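Local atomic coordinates of mutual gliding-motility protein MglA (Myxococcus xanthus DK 1622, PDB entry 6HJO), a protein that acts as a small GTPase of the Arf family, an intracellular switch that coordinates the two gliding motility systems and sets the direction and speed of movement. Residues 57-62 against 72-77; 14-19 against 90-95. All coordinates share one frame; numbering follows the deposited sequence.

Contact 1 (57-62 against 72-77); sequences FDFLPL and TRFHLY
Arg73 reaches across to strand 53-59 and closes a salt bridge with Asp58, its NH1 lying 2.9 Å from Asp58 OD1. The bond is bent, 131° at the hydrogen: the carboxylate is met on its anti side and stands perpendicular to the guanidinium, with each partner tilted out of the other's plane. A bend at the third torsion (chi3 -66°) turns the end of an otherwise extended chain back over the neighbouring strand, where Leu60 CB rests on one guanidinium face, 3.7 Å from NH2. Arg73 NE forms a second salt bridge, to Glu10 of strand 10-18. Replacing Arg73 by a leucine would probably leave both Asp58 and Glu10 without their shared cation and uncover the flank of Leu60. Beside this bridge, Asp58 CB sits over the face of the His75 imidazole, 3.6 Å from its centroid, in a CH-pi contact, while His75 NE2 is bonded to Asn12.

The face bearing Phe57, Phe59, Phe74 and Leu76 is packed with apolar side chains. Leu76 is shared by two phenylalanines: CD2 packs against Phe57 CZ at 3.7 Å, and CD1 comes to the rim of the Phe59 ring, near its plane. Phe74 CB lies over the face of that same Phe59 ring, 3.7 Å from CE1, whereas Pro61 CD meets the edge of the Phe74 ring. Helix 176-191 packs on this side through Leu180 and Ala184. Paired backbone bonds join Phe57 with Leu76 and Phe59 with Phe74, including Phe59 N to Phe74 O at 2.9 Å. The directions of 57-59 and 72-77 differ by 159°, close to antiparallel. They form a beta hairpin whose second strand, 71-78, lies parallel to strand 10-18, as in small GTPases of the Ras-like fold.

Contact 2 (14-19 against 90-95); sequences KIVYYG and KLILKG
Lys14 extends its side chain to the backbone of residues 92-94, and its ammonium is gripped by two carbonyls. NZ lies 2.8 Å from Ile92 O and equally 2.8 Å from Lys94 O, but the two bonds differ in direction: the one to Lys94 runs in the carbonyl plane, while for Ile92 the nitrogen stands above the plane, 46° out of it. CG is anti to the backbone N (chi1 -169°) and every later torsion is extended too, which carries the amine the full length of the chain to these oxygens. On the way CB passes Gly95 O at 3.7 Å. The lysine also makes a cation-pi contact with the Tyr77 ring, its CE packing beside that ring.

Further along the strand the meeting is apolar. Val16 spreads its two methyls differently: CG2 abuts Ile92 O at 3.4 Å, whereas CG1 touches both Ile92 CG2 and Leu93 CD2, the latter at 3.9 Å and with the Leu93 side chain crossing Val16 at about a right angle. Leu93 also crosses the Tyr18 side chain nearly perpendicularly, CD1 approaching ring atom CE2 at 3.7 Å. The hydroxyl of Tyr18 goes on to Asn119 and Asn123 of helix 110-126, and Leu120 of that helix touches both Tyr18 and Leu93.

The contact thus pairs a buried hydrophobic seam with a lysine held by two carbonyl oxygens. The positive ammonium probably offsets the partial negative charge of those oxygens, linking the backbone of 92-94 to the strand that leads into the P-loop.

The centres of contacts 1 and 2 lie 15 Å apart, joined through the central sheet, in which strand 10-18 runs parallel to strand 71-78. His75 O bonds probably to Ile15 N, at 2.8 Å, and Tyr77 O to Tyr17 N, while Phe74 packs on Ile15. Along the chain the order is 14-19, 57-62, 72-77, 90-95, so the hairpin of contact 1 falls wholly between the two halves of contact 2, and helix 86-92 follows directly on strand 71-78. Contact 1 pairs strands 53-59 and 71-78 within the sheet, while contact 2 packs part of helix 86-92 and the chain after it on strand 10-18. That strand ends at the predicted GTP-binding loop beginning with Gly19.

Contact 1 (57-62 against 72-77)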
# COMPACT_ATOMS: atom_id res chain seq x y z
N PHE A 57 1.85 10.00 -1.59
CA PHE A 57 2.64 10.14 -2.82
C PHE A 57 3.92 10.89 -2.49
O PHE A 57 4.03 11.48 -1.41
CB PHE A 57 1.85 10.85 -3.95
CG PHE A 57 1.63 12.33 -3.76
CD1 PHE A 57 0.58 12.80 -2.96
CD2 PHE A 57 2.43 13.27 -4.41
CE1 PHE A 57 0.36 14.18 -2.81
CE2 PHE A 57 2.21 14.64 -4.25
CZ PHE A 57 1.18 15.08 -3.45
N ASP A 58 4.88 10.88 -3.42
CA ASP A 58 6.11 11.61 -3.26
C ASP A 58 6.38 12.44 -4.50
O ASP A 58 5.86 12.14 -5.58
CB ASP A 58 7.30 10.70 -2.91
CG ASP A 58 7.67 9.72 -3.99
OD1 ASP A 58 8.24 10.15 -5.00
OD2 ASP A 58 7.38 8.52 -3.82
N PHE A 59 7.18 13.51 -4.33
CA PHE A 59 7.57 14.40 -5.42
C PHE A 59 8.89 15.09 -5.13
O PHE A 59 9.19 15.39 -3.97
CB PHE A 59 6.46 15.42 -5.76
CG PHE A 59 6.18 16.47 -4.70
CD1 PHE A 59 5.42 16.17 -3.58
CD2 PHE A 59 6.65 17.77 -4.85
CE1 PHE A 59 5.16 17.15 -2.60
CE2 PHE A 59 6.39 18.75 -3.88
CZ PHE A 59 5.64 18.44 -2.77
N LEU A 60 9.67 15.32 -6.18
CA LEU A 60 10.95 15.99 -6.11
C LEU A 60 10.81 17.34 -6.84
O LEU A 60 10.93 17.37 -8.07
CB LEU A 60 12.03 15.12 -6.75
CG LEU A 60 13.48 15.54 -6.55
CD1 LEU A 60 14.05 14.92 -5.29
CD2 LEU A 60 14.34 15.08 -7.73
N PRO A 61 10.51 18.45 -6.11
CA PRO A 61 10.36 19.75 -6.79
C PRO A 61 11.65 20.21 -7.47
O PRO A 61 12.72 20.15 -6.85
CB PRO A 61 9.88 20.69 -5.69
CG PRO A 61 10.28 20.06 -4.42
CD PRO A 61 10.32 18.58 -4.65
N LEU A 62 11.56 20.61 -8.75
CA LEU A 62 12.69 21.09 -9.57
C LEU A 62 13.17 22.48 -9.15
O LEU A 62 14.35 22.79 -9.32
CB LEU A 62 12.31 21.10 -11.06
CG LEU A 62 12.56 19.81 -11.85
CD1 LEU A 62 11.67 19.75 -13.07
CD2 LEU A 62 14.04 19.69 -12.27
N THR A 72 15.93 17.39 -2.12
CA THR A 72 14.93 16.99 -1.13
C THR A 72 13.68 16.46 -1.82
O THR A 72 13.08 17.17 -2.63
CB THR A 72 14.66 18.11 -0.09
OG1 THR A 72 15.89 18.51 0.51
CG2 THR A 72 13.67 17.66 1.02
N ARG A 73 13.29 15.22 -1.48
CA ARG A 73 12.08 14.56 -1.98
C ARG A 73 11.04 14.59 -0.86
O ARG A 73 11.31 14.15 0.26
CB ARG A 73 12.37 13.11 -2.41
CG ARG A 73 11.13 12.39 -2.95
CD ARG A 73 11.46 11.02 -3.55
NE ARG A 73 12.29 11.14 -4.76
CZ ARG A 73 11.82 11.36 -5.98
NH1 ARG A 73 10.52 11.52 -6.18
NH2 ARG A 73 12.65 11.45 -7.01
N PHE A 74 9.85 15.10 -1.18
CA PHE A 74 8.76 15.20 -0.22
C PHE A 74 7.78 14.05 -0.36
O PHE A 74 7.37 13.72 -1.47
CB PHE A 74 8.05 16.57 -0.36
CG PHE A 74 8.95 17.74 0.00
CD1 PHE A 74 9.07 18.16 1.32
CD2 PHE A 74 9.69 18.39 -0.97
CE1 PHE A 74 9.93 19.22 1.67
CE2 PHE A 74 10.54 19.46 -0.63
CZ PHE A 74 10.65 19.87 0.69
N HIS A 75 7.41 13.44 0.78
CA HIS A 75 6.44 12.34 0.86
C HIS A 75 5.26 12.85 1.68
O HIS A 75 5.45 13.25 2.83
CB HIS A 75 7.07 11.09 1.52
CG HIS A 75 8.23 10.50 0.76
ND1 HIS A 75 8.14 9.26 0.16
CD2 HIS A 75 9.48 10.99 0.56
CE1 HIS A 75 9.32 9.04 -0.39
NE2 HIS A 75 10.15 10.06 -0.18
N LEU A 76 4.08 12.95 1.06
CA LEU A 76 2.86 13.48 1.72
C LEU A 76 1.99 12.29 2.09
O LEU A 76 1.67 11.48 1.22
CB LEU A 76 2.12 14.45 0.77
CG LEU A 76 2.41 15.95 0.85
CD1 LEU A 76 3.90 16.30 0.81
CD2 LEU A 76 1.60 16.73 -0.19
N TYR A 77 1.69 12.13 3.40
CA TYR A 77 0.94 10.99 3.97
C TYR A 77 -0.28 11.47 4.76
O TYR A 77 -0.20 12.49 5.43
CB TYR A 77 1.84 10.21 4.95
CG TYR A 77 2.72 9.18 4.28
CD1 TYR A 77 3.89 9.56 3.62
CD2 TYR A 77 2.38 7.83 4.29
CE1 TYR A 77 4.70 8.61 2.97
CE2 TYR A 77 3.19 6.88 3.65
CZ TYR A 77 4.33 7.28 2.98
OH TYR A 77 5.13 6.35 2.34

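Contact 2 (14-19 against 90-95)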
# COMPACT_ATOMS: atom_id res chain seq x y z
N LYS A 14 9.08 13.21 5.28
CA LYS A 14 7.70 12.83 5.44
C LYS A 14 6.88 13.94 6.05
O LYS A 14 7.19 14.42 7.14
CB LYS A 14 7.60 11.54 6.27
CG LYS A 14 6.23 10.89 6.29
CD LYS A 14 6.26 9.67 7.20
CE LYS A 14 4.96 8.93 7.15
NZ LYS A 14 4.95 7.80 8.10
N ILE A 15 5.85 14.36 5.32
CA ILE A 15 4.90 15.40 5.73
C ILE A 15 3.56 14.73 5.96
O ILE A 15 3.01 14.13 5.03
CB ILE A 15 4.87 16.64 4.80
CG1 ILE A 15 6.26 17.35 4.84
CG2 ILE A 15 3.75 17.64 5.26
CD1 ILE A 15 6.53 18.27 3.70
N VAL A 16 3.07 14.77 7.21
CA VAL A 16 1.82 14.12 7.59
C VAL A 16 0.68 15.15 7.68
O VAL A 16 0.80 16.14 8.40
CB VAL A 16 1.97 13.25 8.87
CG1 VAL A 16 0.61 12.76 9.40
CG2 VAL A 16 2.90 12.05 8.62
N TYR A 17 -0.42 14.91 6.94
CA TYR A 17 -1.64 15.74 7.05
C TYR A 17 -2.48 15.01 8.08
O TYR A 17 -2.73 13.80 7.97
CB TYR A 17 -2.37 15.89 5.69
CG TYR A 17 -1.74 16.96 4.82
CD1 TYR A 17 -0.46 16.80 4.30
CD2 TYR A 17 -2.42 18.14 4.54
CE1 TYR A 17 0.15 17.81 3.55
CE2 TYR A 17 -1.83 19.15 3.77
CZ TYR A 17 -0.55 18.97 3.28
OH TYR A 17 0.03 19.95 2.52
N TYR A 18 -2.83 15.72 9.13
CA TYR A 18 -3.54 15.21 10.29
C TYR A 18 -4.76 16.07 10.58
O TYR A 18 -4.76 17.26 10.33
CB TYR A 18 -2.57 15.29 11.49
CG TYR A 18 -2.77 14.24 12.55
CD1 TYR A 18 -3.64 14.45 13.62
CD2 TYR A 18 -2.07 13.03 12.50
CE1 TYR A 18 -3.80 13.49 14.62
CE2 TYR A 18 -2.19 12.09 13.52
CZ TYR A 18 -3.05 12.32 14.58
OH TYR A 18 -3.18 11.39 15.57
N GLY A 19 -5.80 15.45 11.11
CA GLY A 19 -7.04 16.17 11.44
C GLY A 19 -8.20 15.20 11.55
O GLY A 19 -8.05 14.03 11.20
N LYS A 90 -1.32 6.55 15.04
CA LYS A 90 -0.01 6.35 15.68
C LYS A 90 1.01 5.89 14.63
O LYS A 90 2.16 6.34 14.66
CB LYS A 90 -0.11 5.29 16.80
CG LYS A 90 -0.92 5.72 18.01
CD LYS A 90 -0.85 4.66 19.10
CE LYS A 90 -1.79 4.94 20.25
NZ LYS A 90 -1.41 6.16 21.00
N LEU A 91 0.60 4.99 13.71
CA LEU A 91 1.43 4.44 12.64
C LEU A 91 1.79 5.49 11.59
O LEU A 91 2.95 5.54 11.18
CB LEU A 91 0.73 3.25 11.97
CG LEU A 91 1.50 1.93 11.78
CD1 LEU A 91 2.55 1.99 10.65
CD2 LEU A 91 2.04 1.36 13.10
N ILE A 92 0.80 6.34 11.17
CA ILE A 92 1.02 7.39 10.15
C ILE A 92 2.16 8.35 10.54
O ILE A 92 2.86 8.84 9.66
CB ILE A 92 -0.30 8.15 9.74
CG1 ILE A 92 -0.20 8.79 8.33
CG2 ILE A 92 -0.79 9.16 10.77
CD1 ILE A 92 -0.27 7.78 7.17
N LEU A 93 2.34 8.60 11.86
CA LEU A 93 3.33 9.53 12.40
C LEU A 93 4.76 8.97 12.49
O LEU A 93 5.69 9.73 12.74
CB LEU A 93 2.86 10.06 13.77
CG LEU A 93 1.60 10.96 13.75
CD1 LEU A 93 1.04 11.15 15.14
CD2 LEU A 93 1.87 12.31 13.10
N LYS A 94 4.95 7.66 12.26
CA LYS A 94 6.30 7.06 12.30
C LYS A 94 7.23 7.73 11.28
O LYS A 94 6.90 7.78 10.09
CB LYS A 94 6.24 5.55 12.06
CG LYS A 94 5.62 4.78 13.22
CD LYS A 94 6.05 3.35 13.17
CE LYS A 94 7.47 3.14 13.65
NZ LYS A 94 8.04 1.90 13.08
N GLY A 95 8.33 8.31 11.77
CA GLY A 95 9.33 8.99 10.95
C GLY A 95 8.88 10.32 10.36
O GLY A 95 9.43 10.78 9.35